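Local structure of molinate hydrolase (Gulosibacter molinativorax, 4UB9) at residues P91-G96 and E399-W404; N97-D102 and V141-N146; W145-P150 and A206-G211; R167-G172 and G235-K240; V277-H282 and R295-M300. The protein hydrolyses the thiocarbamate herbicide molinate, probably as a zinc-dependent member of the amidohydrolase family acting on a non-peptide carbon-nitrogen bond. All blocks are in the same frame, centred on the assembly; numbering follows the deposited sequence.

Contact 1 (P91-G96 and E399-W404); sequences PGLVNG and EDHFVW
Asn-95 and His-401 mark the nearest approach of the two backbones, their CA atoms 7.0 Å apart, where strand 93-95 runs almost at right angles (91°) to the start of helix 400-404. The axes of these short segments stay 10.0 Å apart, and side chains bridge the interval in two layers, one apolar and one polar. In the apolar layer Leu-93 sends CD1 to the edge of the His-401 imidazole, near its plane, with CD2 of the ring 3.7 Å away. The imidazole itself lies against Phe-402, while its NE2 bonds the carbonyl of Gly-136. In the polar layer Asn-95 and Asp-400 reach toward each other from opposite directions, amide and carboxylate planes 20° apart. Asp-400 has CG between its backbone N and carbonyl carbon (chi1 56°), which brings OD2 to the Asn-95 amide. A weak hydrogen bond of 2.8 Å joins Asn-95 ND2 to Asp-400 OD2. A water reinforces it, accepting from Asn-95 ND2 at 2.8 Å and donating to Asp-400 OD1 at 2.8 Å. Asp-400 also takes the hydroxyl of Thr-372 on OD2 and the backbone N of Gly-398 on OD1, and Asn-95 OD1 receives the backbone N of Asn-97. With an alanine in place of Asp-400, the amide of Asn-95 and the hydroxyl of Thr-372 would probably lose their shared acceptor. In this amidohydrolase-family TIM barrel, the chemistry implies that one buried carboxylate in the first turn of a helix fastens that helix to a barrel strand, its charge probably eased by several donors.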
# COMPACT_ATOMS: atom_id res chain seq x y z
N PRO A 91 -10.96 47.65 9.42
CA PRO A 91 -9.53 47.64 9.21
C PRO A 91 -9.23 46.61 8.17
O PRO A 91 -10.02 45.72 7.93
CB PRO A 91 -8.97 47.21 10.56
CG PRO A 91 -10.12 47.21 11.51
CD PRO A 91 -11.33 47.04 10.69
N GLY A 92 -8.05 46.71 7.59
CA GLY A 92 -7.54 45.62 6.75
C GLY A 92 -7.66 44.28 7.51
O GLY A 92 -7.30 44.18 8.69
N LEU A 93 -8.23 43.28 6.85
CA LEU A 93 -8.43 42.00 7.49
C LEU A 93 -7.09 41.28 7.68
O LEU A 93 -6.12 41.50 6.93
CB LEU A 93 -9.44 41.13 6.75
CG LEU A 93 -10.81 41.79 6.55
CD1 LEU A 93 -11.76 40.90 5.78
CD2 LEU A 93 -11.45 42.19 7.86
N VAL A 94 -7.08 40.39 8.67
CA VAL A 94 -5.85 39.73 9.12
C VAL A 94 -6.09 38.27 9.39
O VAL A 94 -7.01 37.88 10.14
CB VAL A 94 -5.31 40.38 10.42
CG1 VAL A 94 -4.01 39.72 10.85
CG2 VAL A 94 -5.09 41.88 10.21
N ASN A 95 -5.25 37.44 8.79
CA ASN A 95 -5.37 35.99 8.95
C ASN A 95 -4.19 35.50 9.76
O ASN A 95 -3.04 35.60 9.33
CB ASN A 95 -5.39 35.27 7.60
CG ASN A 95 -5.89 33.83 7.70
OD1 ASN A 95 -5.56 33.09 8.65
ND2 ASN A 95 -6.70 33.42 6.72
N GLY A 96 -4.49 34.87 10.89
CA GLY A 96 -3.46 34.40 11.82
C GLY A 96 -2.75 33.10 11.50
O GLY A 96 -1.80 32.71 12.18
N GLU A 399 -11.27 33.00 0.84
CA GLU A 399 -12.61 32.90 1.42
C GLU A 399 -12.68 32.19 2.77
O GLU A 399 -13.71 32.23 3.44
CB GLU A 399 -13.50 32.08 0.50
CG GLU A 399 -13.76 32.74 -0.84
CD GLU A 399 -14.81 32.02 -1.67
OE1 GLU A 399 -15.81 31.53 -1.12
OE2 GLU A 399 -14.64 31.97 -2.89
N ASP A 400 -11.58 31.57 3.14
CA ASP A 400 -11.45 30.82 4.38
C ASP A 400 -11.77 31.66 5.65
O ASP A 400 -12.38 31.16 6.57
CB ASP A 400 -10.04 30.29 4.49
CG ASP A 400 -8.96 31.42 4.40
OD1 ASP A 400 -8.96 32.23 3.43
OD2 ASP A 400 -8.11 31.50 5.32
N HIS A 401 -11.35 32.92 5.65
CA HIS A 401 -11.66 33.83 6.74
C HIS A 401 -13.17 34.12 6.88
O HIS A 401 -13.70 34.17 8.01
CB HIS A 401 -10.83 35.11 6.69
CG HIS A 401 -11.01 35.91 5.45
ND1 HIS A 401 -10.94 35.37 4.18
CD2 HIS A 401 -11.14 37.25 5.27
CE1 HIS A 401 -11.08 36.33 3.28
NE2 HIS A 401 -11.20 37.48 3.91
N PHE A 402 -13.86 34.32 5.75
CA PHE A 402 -15.32 34.52 5.76
C PHE A 402 -16.02 33.30 6.34
O PHE A 402 -16.84 33.39 7.22
CB PHE A 402 -15.90 34.77 4.36
CG PHE A 402 -15.29 35.94 3.63
CD1 PHE A 402 -15.10 37.18 4.23
CD2 PHE A 402 -14.92 35.81 2.28
CE1 PHE A 402 -14.52 38.23 3.54
CE2 PHE A 402 -14.37 36.88 1.59
CZ PHE A 402 -14.15 38.09 2.22
N VAL A 403 -15.58 32.15 5.92
CA VAL A 403 -16.13 30.90 6.43
C VAL A 403 -15.89 30.72 7.93
O VAL A 403 -16.75 30.18 8.67
CB VAL A 403 -15.56 29.69 5.66
CG1 VAL A 403 -16.05 28.36 6.24
CG2 VAL A 403 -15.96 29.79 4.19
N TRP A 404 -14.71 31.10 8.37
CA TRP A 404 -14.33 30.98 9.81
C TRP A 404 -15.30 31.78 10.69
O TRP A 404 -15.88 31.28 11.64
CB TRP A 404 -12.89 31.50 10.01
CG TRP A 404 -12.29 31.27 11.37
CD1 TRP A 404 -11.41 30.29 11.71
CD2 TRP A 404 -12.50 32.05 12.53
NE1 TRP A 404 -11.04 30.43 13.02
CE2 TRP A 404 -11.70 31.50 13.55
CE3 TRP A 404 -13.27 33.18 12.82
CZ2 TRP A 404 -11.67 32.02 14.83
CZ3 TRP A 404 -13.23 33.71 14.08
CH2 TRP A 404 -12.43 33.13 15.08
O HOH W 1 -7.78 34.55 4.37

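Contact 2 (N97-D102 and V141-N146); sequences NVHLLD and VFDTWN
Val-98 pairs with Asp-143 as a parallel beta bridge, CA atoms 4.9 Å apart, between two neighbouring strands of the TIM barrel. Val-98 N donates to Phe-142 O, and Thr-144 N returns the bond to Val-98 O. Just past this bridge the carboxylate of Asp-143 ties the two chains together. With CG anti to the backbone N (chi1 -178°), the group reaches forward along its own chain. Its OD1 accepts from Trp-145 N, closing an Asx turn. Its OD2 is held from both faces of the carboxylate plane, by Leu-100 N at 3.0 Å from one and by Asn-146 ND2 at 2.7 Å from the other. Replacing Asp-143 with a leucine would probably leave Leu-100 N and the Asn-146 amide without their acceptor and let the Asx turn slacken. Beside the carboxylate, Leu-100 CD1 meets Val-141 CG2 tip to tip at 4.1 Å in an apolar contact. Leu-101 crosses the Asn-146 amide at about a right angle, its CG near OD1. The Asn-Val-His sequence beginning at Asn-97 probably occupies the place of the metal-binding HxH motif of many relatives, and the side chain of Asn-97, bonded to Asp-373, lies about 6 Å from the zinc ion. The His-99 ring presents its edge to the turn, CD2 standing 3.0 Å from Trp-145 O, near the ring plane, and 3.4 Å from Trp-145 CB.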
# COMPACT_ATOMS: atom_id res chain seq x y z
N ASN A 97 -3.22 32.39 10.48
CA ASN A 97 -2.61 31.15 10.06
C ASN A 97 -2.98 30.72 8.68
O ASN A 97 -4.04 30.14 8.45
CB ASN A 97 -2.94 30.02 11.02
CG ASN A 97 -2.25 28.73 10.64
OD1 ASN A 97 -1.22 28.73 9.99
ND2 ASN A 97 -2.80 27.62 11.07
N VAL A 98 -2.07 30.97 7.77
CA VAL A 98 -2.16 30.47 6.40
C VAL A 98 -0.90 29.72 5.98
O VAL A 98 0.12 29.75 6.65
CB VAL A 98 -2.38 31.61 5.37
CG1 VAL A 98 -3.56 32.45 5.76
CG2 VAL A 98 -1.12 32.46 5.23
N HIS A 99 -0.98 29.08 4.82
CA HIS A 99 0.17 28.44 4.18
C HIS A 99 0.18 28.81 2.70
O HIS A 99 -0.64 28.34 1.90
CB HIS A 99 0.12 26.95 4.37
CG HIS A 99 0.10 26.55 5.81
ND1 HIS A 99 -0.94 25.87 6.39
CD2 HIS A 99 1.00 26.76 6.79
CE1 HIS A 99 -0.69 25.68 7.67
NE2 HIS A 99 0.48 26.19 7.94
N LEU A 100 1.15 29.64 2.35
CA LEU A 100 1.25 30.22 1.03
C LEU A 100 1.85 29.26 -0.02
O LEU A 100 1.71 29.51 -1.23
CB LEU A 100 2.02 31.54 1.09
CG LEU A 100 1.30 32.56 2.01
CD1 LEU A 100 2.11 33.83 2.19
CD2 LEU A 100 -0.10 32.95 1.49
N LEU A 101 2.53 28.20 0.44
CA LEU A 101 2.64 26.94 -0.31
C LEU A 101 1.68 26.01 0.41
O LEU A 101 1.77 25.85 1.63
CB LEU A 101 4.05 26.37 -0.29
CG LEU A 101 5.13 27.12 -1.07
CD1 LEU A 101 6.47 26.39 -1.03
CD2 LEU A 101 4.71 27.30 -2.51
N ASP A 102 0.77 25.39 -0.33
CA ASP A 102 -0.44 24.78 0.27
C ASP A 102 -0.17 23.49 1.02
O ASP A 102 -0.17 22.40 0.47
CB ASP A 102 -1.50 24.52 -0.80
CG ASP A 102 -2.85 24.14 -0.22
OD1 ASP A 102 -2.93 23.72 0.97
OD2 ASP A 102 -3.83 24.34 -0.94
N VAL A 141 -1.05 38.64 6.29
CA VAL A 141 -1.10 37.22 6.55
C VAL A 141 0.07 36.74 7.39
O VAL A 141 1.21 37.16 7.22
CB VAL A 141 -1.17 36.35 5.26
CG1 VAL A 141 -2.48 36.59 4.53
CG2 VAL A 141 0.01 36.60 4.36
N PHE A 142 -0.23 35.80 8.27
CA PHE A 142 0.77 35.14 9.10
C PHE A 142 0.88 33.72 8.66
O PHE A 142 -0.04 32.89 8.85
CB PHE A 142 0.36 35.23 10.56
CG PHE A 142 0.46 36.60 11.09
CD1 PHE A 142 1.65 37.10 11.57
CD2 PHE A 142 -0.63 37.45 11.06
CE1 PHE A 142 1.75 38.41 12.07
CE2 PHE A 142 -0.54 38.74 11.53
CZ PHE A 142 0.66 39.22 12.04
N ASP A 143 2.01 33.44 8.02
CA ASP A 143 2.31 32.13 7.47
C ASP A 143 3.12 31.29 8.47
O ASP A 143 4.23 31.59 8.84
CB ASP A 143 3.06 32.24 6.15
CG ASP A 143 3.36 30.87 5.53
OD1 ASP A 143 3.87 29.95 6.24
OD2 ASP A 143 3.14 30.71 4.30
N THR A 144 2.52 30.18 8.82
CA THR A 144 2.88 29.39 10.00
C THR A 144 3.69 28.11 9.64
O THR A 144 4.21 27.40 10.49
CB THR A 144 1.53 29.10 10.66
OG1 THR A 144 1.30 30.05 11.71
CG2 THR A 144 1.38 27.79 11.11
N TRP A 145 3.78 27.85 8.34
CA TRP A 145 4.54 26.74 7.81
C TRP A 145 4.72 26.89 6.30
O TRP A 145 3.77 26.94 5.53
CB TRP A 145 3.89 25.37 8.06
CG TRP A 145 4.75 24.21 7.51
CD1 TRP A 145 5.85 23.67 8.09
CD2 TRP A 145 4.58 23.52 6.28
NE1 TRP A 145 6.37 22.68 7.31
CE2 TRP A 145 5.59 22.55 6.20
CE3 TRP A 145 3.66 23.61 5.26
CZ2 TRP A 145 5.71 21.68 5.13
CZ3 TRP A 145 3.77 22.76 4.19
CH2 TRP A 145 4.80 21.81 4.13
N ASN A 146 5.97 26.94 5.92
CA ASN A 146 6.35 27.18 4.55
C ASN A 146 7.82 26.88 4.42
O ASN A 146 8.49 26.62 5.42
CB ASN A 146 6.07 28.63 4.19
CG ASN A 146 5.79 28.82 2.71
OD1 ASN A 146 6.44 28.21 1.85
ND2 ASN A 146 4.83 29.68 2.41

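Contact 3 (W145-P150 and A206-G211); sequences WNALEP and AMFEVG
Phe-208, near the end of helix 198-209, pushes its ring into the hollow left between Trp-145 and Ala-147 in the loop that leads from a barrel strand of the TIM fold into helix 148-159. Its CG stands anti to its carbonyl carbon (chi1 -76°), which carries the ring to that loop. One face of the phenyl ring receives the Ala-147 methyl, a CH-pi contact with CB 4.1 Å from the centroid and 15° off the normal. On the other side lies the indole. The two aromatic planes are nearly parallel, 13° apart, but slid so far that this offset stack barely overlaps: Phe-208 CD1 sits over the rim of the six-membered ring, 3.3 Å from Trp-145 CZ2. Ala-147 is thus a small bump in a shallow notch, its methyl also resting against Met-207 O at 3.3 Å, with Met-207 CG beside it. Farther along, Val-210 CG1 meets Leu-148 CB. At the start of that helix Glu-149 bonds Asn-493 of the second subunit. No polar atoms bond directly across the contact, and two waters make good the difference. One donates to both Asn-146 O and Phe-208 O; the second accepts from Glu-149 N at 2.7 Å and donates to Met-207 O at 2.8 Å.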
# COMPACT_ATOMS: atom_id res chain seq x y z
N TRP A 145 3.78 27.85 8.34
CA TRP A 145 4.54 26.74 7.81
C TRP A 145 4.72 26.89 6.30
O TRP A 145 3.77 26.94 5.53
CB TRP A 145 3.89 25.37 8.06
CG TRP A 145 4.75 24.21 7.51
CD1 TRP A 145 5.85 23.67 8.09
CD2 TRP A 145 4.58 23.52 6.28
NE1 TRP A 145 6.37 22.68 7.31
CE2 TRP A 145 5.59 22.55 6.20
CE3 TRP A 145 3.66 23.61 5.26
CZ2 TRP A 145 5.71 21.68 5.13
CZ3 TRP A 145 3.77 22.76 4.19
CH2 TRP A 145 4.80 21.81 4.13
N ASN A 146 5.97 26.94 5.92
CA ASN A 146 6.35 27.18 4.55
C ASN A 146 7.82 26.88 4.42
O ASN A 146 8.49 26.62 5.42
CB ASN A 146 6.07 28.63 4.19
CG ASN A 146 5.79 28.82 2.71
OD1 ASN A 146 6.44 28.21 1.85
ND2 ASN A 146 4.83 29.68 2.41
N ALA A 147 8.32 26.94 3.20
CA ALA A 147 9.75 26.83 2.94
C ALA A 147 10.44 28.18 3.11
O ALA A 147 10.08 29.17 2.46
CB ALA A 147 10.00 26.31 1.55
N LEU A 148 11.46 28.19 3.96
CA LEU A 148 12.11 29.41 4.36
C LEU A 148 12.60 30.26 3.20
O LEU A 148 12.34 31.45 3.15
CB LEU A 148 13.26 29.12 5.32
CG LEU A 148 13.91 30.36 5.94
CD1 LEU A 148 12.94 31.22 6.75
CD2 LEU A 148 15.05 29.92 6.83
N GLU A 149 13.36 29.67 2.30
CA GLU A 149 13.95 30.45 1.22
C GLU A 149 12.90 31.23 0.39
O GLU A 149 13.00 32.45 0.29
CB GLU A 149 14.87 29.56 0.35
CG GLU A 149 15.51 30.26 -0.86
CD GLU A 149 16.22 29.29 -1.82
OE1 GLU A 149 17.24 28.70 -1.41
OE2 GLU A 149 15.78 29.11 -2.98
N PRO A 150 11.91 30.56 -0.19
CA PRO A 150 10.99 31.31 -1.06
C PRO A 150 10.05 32.22 -0.31
O PRO A 150 9.67 33.24 -0.84
CB PRO A 150 10.20 30.22 -1.77
CG PRO A 150 10.38 28.99 -0.97
CD PRO A 150 11.71 29.11 -0.31
N ALA A 206 14.23 19.00 2.32
CA ALA A 206 15.30 19.90 2.83
C ALA A 206 14.91 21.36 2.75
O ALA A 206 15.19 22.14 3.66
CB ALA A 206 16.59 19.67 2.09
N MET A 207 14.21 21.75 1.71
CA MET A 207 13.81 23.18 1.64
C MET A 207 12.69 23.56 2.63
O MET A 207 12.56 24.73 3.01
CB MET A 207 13.52 23.64 0.21
CG MET A 207 12.17 23.28 -0.36
SD MET A 207 11.80 24.27 -1.83
CE MET A 207 10.08 23.72 -1.96
N PHE A 208 11.89 22.60 3.08
CA PHE A 208 10.93 22.87 4.17
C PHE A 208 11.54 22.76 5.57
O PHE A 208 11.27 23.58 6.45
CB PHE A 208 9.69 21.97 4.06
CG PHE A 208 8.75 22.40 2.99
CD1 PHE A 208 7.82 23.40 3.22
CD2 PHE A 208 8.85 21.87 1.72
CE1 PHE A 208 6.96 23.81 2.22
CE2 PHE A 208 8.01 22.28 0.72
CZ PHE A 208 7.05 23.24 0.96
N GLU A 209 12.31 21.70 5.79
CA GLU A 209 12.83 21.39 7.14
C GLU A 209 13.94 22.33 7.58
O GLU A 209 14.02 22.71 8.75
CB GLU A 209 13.36 19.97 7.20
CG GLU A 209 12.30 18.88 7.13
CD GLU A 209 12.91 17.48 7.13
OE1 GLU A 209 14.13 17.36 7.27
OE2 GLU A 209 12.18 16.49 6.98
N VAL A 210 14.78 22.69 6.62
CA VAL A 210 16.01 23.47 6.85
C VAL A 210 16.71 23.04 8.14
O VAL A 210 17.01 23.85 9.01
CB VAL A 210 15.80 24.99 6.84
CG1 VAL A 210 15.46 25.43 5.43
CG2 VAL A 210 14.67 25.40 7.74
N GLY A 211 17.01 21.75 8.21
CA GLY A 211 17.74 21.17 9.34
C GLY A 211 16.93 21.05 10.62
O GLY A 211 17.47 20.63 11.64
O HOH W 2 11.11 26.39 6.00
O HOH W 3 13.96 26.99 2.25

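Contact 4 (R167-G172 and G235-K240); sequences RIFFAG and GVDFCK
The end of barrel strand 167-170 is joined here to the loop that enters strand 239-242, past the short strand 174-175, within the TIM barrel. Asp-237 and Phe-170 grip each other twice. Asp-237 OD2 accepts from Phe-170 N at 3.0 Å on its anti side, in a nearly straight bond, and Asp-237 N donates to Phe-170 O at 2.9 Å. Phe-238 N adds a weak bond to the same carbonyl. Because Arg-155 forms a salt bridge with Asp-237 OD2, that oxygen probably keeps its negative charge while serving the strand backbone. Two rings flank the carboxylate differently. Phe-169 turns its edge to it, planes 85° apart, with CD1 3.6 Å from Asp-237 OD1; Phe-170 offers a face, Asp-237 OD2 lying 3.9 Å above its plane and off toward the rim. Phe-238 has CG between its backbone N and carbonyl carbon (chi1 48°), which folds the ring back over the opposing chain. One face therefore covers the peptide from Phe-170 to Ala-171, and CE1 presses on Ala-171 CB at 3.3 Å. Val-236 CG1 fills in beside Ala-171 O. Beyond these a water links Ala-171 O to Lys-240 N; the side chain of Lys-240 lies about 4 Å from the zinc ion. Helix 148-159 covers Phe-170 through Leu-148, Thr-152 and Arg-155, while strand 138-143 borders strand 167-170 and sets Phe-142 against Phe-238.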
# COMPACT_ATOMS: atom_id res chain seq x y z
N ARG A 167 0.72 41.72 3.04
CA ARG A 167 2.03 41.64 3.65
C ARG A 167 2.12 40.34 4.45
O ARG A 167 1.12 39.82 4.99
CB ARG A 167 2.43 42.86 4.46
CG ARG A 167 1.90 42.93 5.85
CD ARG A 167 2.48 44.15 6.58
NE ARG A 167 2.06 45.38 5.96
CZ ARG A 167 0.81 45.86 5.92
NH1 ARG A 167 -0.20 45.25 6.53
NH2 ARG A 167 0.57 47.01 5.28
N ILE A 168 3.32 39.82 4.46
CA ILE A 168 3.62 38.53 5.02
C ILE A 168 4.54 38.62 6.21
O ILE A 168 5.55 39.31 6.19
CB ILE A 168 4.34 37.67 4.00
CG1 ILE A 168 3.49 37.47 2.77
CG2 ILE A 168 4.65 36.29 4.60
CD1 ILE A 168 4.23 36.79 1.64
N PHE A 169 4.18 37.87 7.22
CA PHE A 169 5.10 37.50 8.30
C PHE A 169 5.11 35.99 8.44
O PHE A 169 4.07 35.35 8.34
CB PHE A 169 4.70 38.16 9.61
CG PHE A 169 4.68 39.64 9.52
CD1 PHE A 169 5.86 40.36 9.41
CD2 PHE A 169 3.45 40.33 9.52
CE1 PHE A 169 5.86 41.76 9.30
CE2 PHE A 169 3.43 41.71 9.39
CZ PHE A 169 4.64 42.43 9.29
N PHE A 170 6.29 35.42 8.71
CA PHE A 170 6.40 33.97 8.70
C PHE A 170 7.21 33.33 9.84
O PHE A 170 8.04 33.95 10.46
CB PHE A 170 6.91 33.53 7.36
CG PHE A 170 8.27 34.02 7.04
CD1 PHE A 170 9.38 33.45 7.65
CD2 PHE A 170 8.46 34.99 6.10
CE1 PHE A 170 10.66 33.90 7.34
CE2 PHE A 170 9.73 35.45 5.78
CZ PHE A 170 10.83 34.90 6.38
N ALA A 171 6.89 32.07 10.09
CA ALA A 171 7.65 31.20 11.00
C ALA A 171 8.78 30.47 10.33
O ALA A 171 9.70 29.99 10.98
CB ALA A 171 6.74 30.14 11.61
N GLY A 172 8.63 30.27 9.03
CA GLY A 172 9.45 29.29 8.28
C GLY A 172 8.86 27.91 8.50
O GLY A 172 7.68 27.67 8.25
N GLY A 235 16.18 34.74 10.28
CA GLY A 235 15.32 35.88 9.99
C GLY A 235 13.81 35.67 10.00
O GLY A 235 13.08 36.42 9.37
N VAL A 236 13.33 34.80 10.85
CA VAL A 236 11.90 34.58 10.97
C VAL A 236 11.23 35.68 11.78
O VAL A 236 11.86 36.31 12.63
CB VAL A 236 11.61 33.23 11.60
CG1 VAL A 236 12.28 32.13 10.77
CG2 VAL A 236 12.07 33.16 13.03
N ASP A 237 9.93 35.87 11.54
CA ASP A 237 9.15 36.83 12.31
C ASP A 237 8.57 36.24 13.61
O ASP A 237 8.23 36.95 14.54
CB ASP A 237 8.04 37.36 11.46
CG ASP A 237 8.54 38.04 10.23
OD1 ASP A 237 9.13 39.15 10.36
OD2 ASP A 237 8.36 37.49 9.11
N PHE A 238 8.47 34.94 13.66
CA PHE A 238 8.02 34.24 14.86
C PHE A 238 8.44 32.79 14.73
O PHE A 238 9.03 32.41 13.72
CB PHE A 238 6.53 34.37 15.08
CG PHE A 238 5.70 34.09 13.88
CD1 PHE A 238 5.37 32.81 13.58
CD2 PHE A 238 5.24 35.11 13.05
CE1 PHE A 238 4.56 32.51 12.49
CE2 PHE A 238 4.45 34.83 11.96
CZ PHE A 238 4.11 33.53 11.67
N CYS A 239 8.20 31.98 15.78
CA CYS A 239 8.67 30.60 15.75
C CYS A 239 7.62 29.69 16.23
O CYS A 239 7.03 29.91 17.31
CB CYS A 239 9.91 30.45 16.63
SG CYS A 239 10.57 28.78 16.64
N LYS A 240 7.39 28.62 15.49
CA LYS A 240 6.31 27.69 15.85
C LYS A 240 6.94 26.34 16.16
O LYS A 240 7.71 25.82 15.37
CB LYS A 240 5.27 27.54 14.73
CG LYS A 240 4.12 26.62 15.12
CD LYS A 240 2.86 26.79 14.30
CE LYS A 240 2.67 25.78 13.20
NZ LYS A 240 1.23 25.42 12.96
O HOH W 4 9.26 28.40 13.41

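Contact 5 (V277-H282 and R295-M300); sequences VPLLTH and RDADLM
Leu-280 and Leu-299 lie side by side and point the same way from one face of a parallel strand pair, CG of Leu-280 resting 4.0 Å from Leu-299 CB. On the other face Thr-281 and Met-300 do likewise, Thr-281 OG1 lying 3.3 Å from Met-300 CG; Thr-281 turns its methyl CG2 to Ala-297 CB. This matched direction follows from the register, in which Leu-280 bridges Leu-299 and Thr-281 bridges Met-300. Between them Thr-281 N donates to Leu-299 O at 3.2 Å, in the carbonyl plane. Asp-298 works differently, pointing at the partner chain before the strand begins. With CG anti to its carbonyl carbon (chi1 -68°), it brings OD2 to Leu-279 N at 2.9 Å, met on the anti side and 33° out of the carboxylate plane. Its backbone N repays Leu-279 O with a weak bond. Arg-273 and Arg-431 form salt bridges with the two carboxylate oxygens and probably offset its charge. The pair belongs to a beta-alpha-beta unit whose first strand carries the zinc ligand His-282 and whose second leads on to the ligand His-302. Helix 286-294 packs on Thr-281 and Met-300, helix 262-275 on Leu-279, and strand 239-242 continues the sheet beyond strand 279-282.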
# COMPACT_ATOMS: atom_id res chain seq x y z
N VAL A 277 11.11 37.06 19.52
CA VAL A 277 10.03 36.92 18.55
C VAL A 277 8.93 36.10 19.18
O VAL A 277 9.18 35.36 20.12
CB VAL A 277 10.46 36.24 17.23
CG1 VAL A 277 11.61 37.01 16.58
CG2 VAL A 277 10.86 34.78 17.45
N PRO A 278 7.71 36.23 18.69
CA PRO A 278 6.63 35.52 19.35
C PRO A 278 6.76 34.02 19.19
O PRO A 278 7.35 33.52 18.22
CB PRO A 278 5.39 35.97 18.60
CG PRO A 278 5.76 37.30 18.09
CD PRO A 278 7.20 37.20 17.71
N LEU A 279 6.22 33.34 20.17
CA LEU A 279 6.29 31.89 20.27
C LEU A 279 4.94 31.28 19.98
O LEU A 279 3.95 31.60 20.68
CB LEU A 279 6.69 31.47 21.68
CG LEU A 279 6.48 29.99 22.00
CD1 LEU A 279 7.51 29.15 21.26
CD2 LEU A 279 6.59 29.75 23.50
N LEU A 280 4.91 30.41 18.97
CA LEU A 280 3.71 29.66 18.61
C LEU A 280 3.87 28.20 18.90
O LEU A 280 4.96 27.68 18.89
CB LEU A 280 3.39 29.79 17.12
CG LEU A 280 2.51 30.98 16.69
CD1 LEU A 280 3.18 32.30 17.05
CD2 LEU A 280 2.34 30.93 15.21
N THR A 281 2.76 27.53 19.14
CA THR A 281 2.74 26.11 19.40
C THR A 281 1.78 25.37 18.49
O THR A 281 0.79 25.89 18.07
CB THR A 281 2.36 25.80 20.86
OG1 THR A 281 1.10 26.38 21.15
CG2 THR A 281 3.38 26.35 21.81
N HIS A 282 2.13 24.14 18.18
CA HIS A 282 1.24 23.23 17.52
C HIS A 282 0.93 22.15 18.54
O HIS A 282 1.82 21.53 19.05
CB HIS A 282 1.93 22.69 16.28
CG HIS A 282 1.41 21.37 15.80
ND1 HIS A 282 0.48 21.26 14.80
CD2 HIS A 282 1.71 20.11 16.17
CE1 HIS A 282 0.22 19.99 14.59
NE2 HIS A 282 0.96 19.27 15.41
N ARG A 295 3.90 27.36 29.13
CA ARG A 295 5.02 28.12 28.55
C ARG A 295 4.61 29.53 28.12
O ARG A 295 5.37 30.22 27.46
CB ARG A 295 5.57 27.39 27.32
CG ARG A 295 6.07 25.97 27.55
CD ARG A 295 7.12 25.96 28.59
NE ARG A 295 7.89 24.72 28.69
CZ ARG A 295 7.43 23.60 29.22
NH1 ARG A 295 6.15 23.48 29.59
NH2 ARG A 295 8.28 22.59 29.37
N ASP A 296 3.40 29.94 28.48
CA ASP A 296 2.90 31.27 28.11
C ASP A 296 3.08 31.56 26.61
O ASP A 296 3.56 32.60 26.20
CB ASP A 296 3.58 32.37 28.94
CG ASP A 296 3.30 32.23 30.44
OD1 ASP A 296 2.12 32.18 30.86
OD2 ASP A 296 4.27 32.21 31.21
N ALA A 297 2.66 30.61 25.80
CA ALA A 297 2.72 30.77 24.34
C ALA A 297 1.99 32.02 23.91
O ALA A 297 0.93 32.34 24.42
CB ALA A 297 2.10 29.58 23.67
N ASP A 298 2.57 32.74 22.98
CA ASP A 298 1.94 33.94 22.41
C ASP A 298 0.70 33.59 21.59
O ASP A 298 -0.26 34.33 21.54
CB ASP A 298 2.93 34.70 21.53
CG ASP A 298 4.06 35.31 22.35
OD1 ASP A 298 3.83 36.37 22.91
OD2 ASP A 298 5.13 34.69 22.50
N LEU A 299 0.77 32.46 20.89
CA LEU A 299 -0.36 32.00 20.14
C LEU A 299 -0.33 30.49 20.03
O LEU A 299 0.65 29.91 19.58
CB LEU A 299 -0.41 32.66 18.76
CG LEU A 299 -1.63 32.25 17.92
CD1 LEU A 299 -2.93 32.70 18.57
CD2 LEU A 299 -1.51 32.85 16.53
N MET A 300 -1.45 29.88 20.36
CA MET A 300 -1.61 28.44 20.30
C MET A 300 -2.48 28.02 19.10
O MET A 300 -3.70 28.20 19.08
CB MET A 300 -2.20 27.97 21.63
CG MET A 300 -1.21 28.20 22.75
SD MET A 300 -1.84 27.82 24.38
CE MET A 300 -3.04 29.14 24.52

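Overall arrangement
From the N terminus, contact 1 opens first, at 91-96, and closes last, at 399-404, so its loop encloses the other four. Contact 2 opens directly afterwards and shuts a short loop at 141-146, joining the first barrel strands. Contact 3 starts on that closing segment, shares Trp-145 and Asn-146 with it, and ends on helix 198-209. Contact 4 opens at 167-172, before contact 3 has closed, and shuts at 235-240, so these two cross. Contact 5 follows in series as the tightest loop, a single beta-alpha-beta step. Probable backbone hydrogen bonds link contact 1 to 2, 2 to 4 and 4 to 5, tying strands round the barrel.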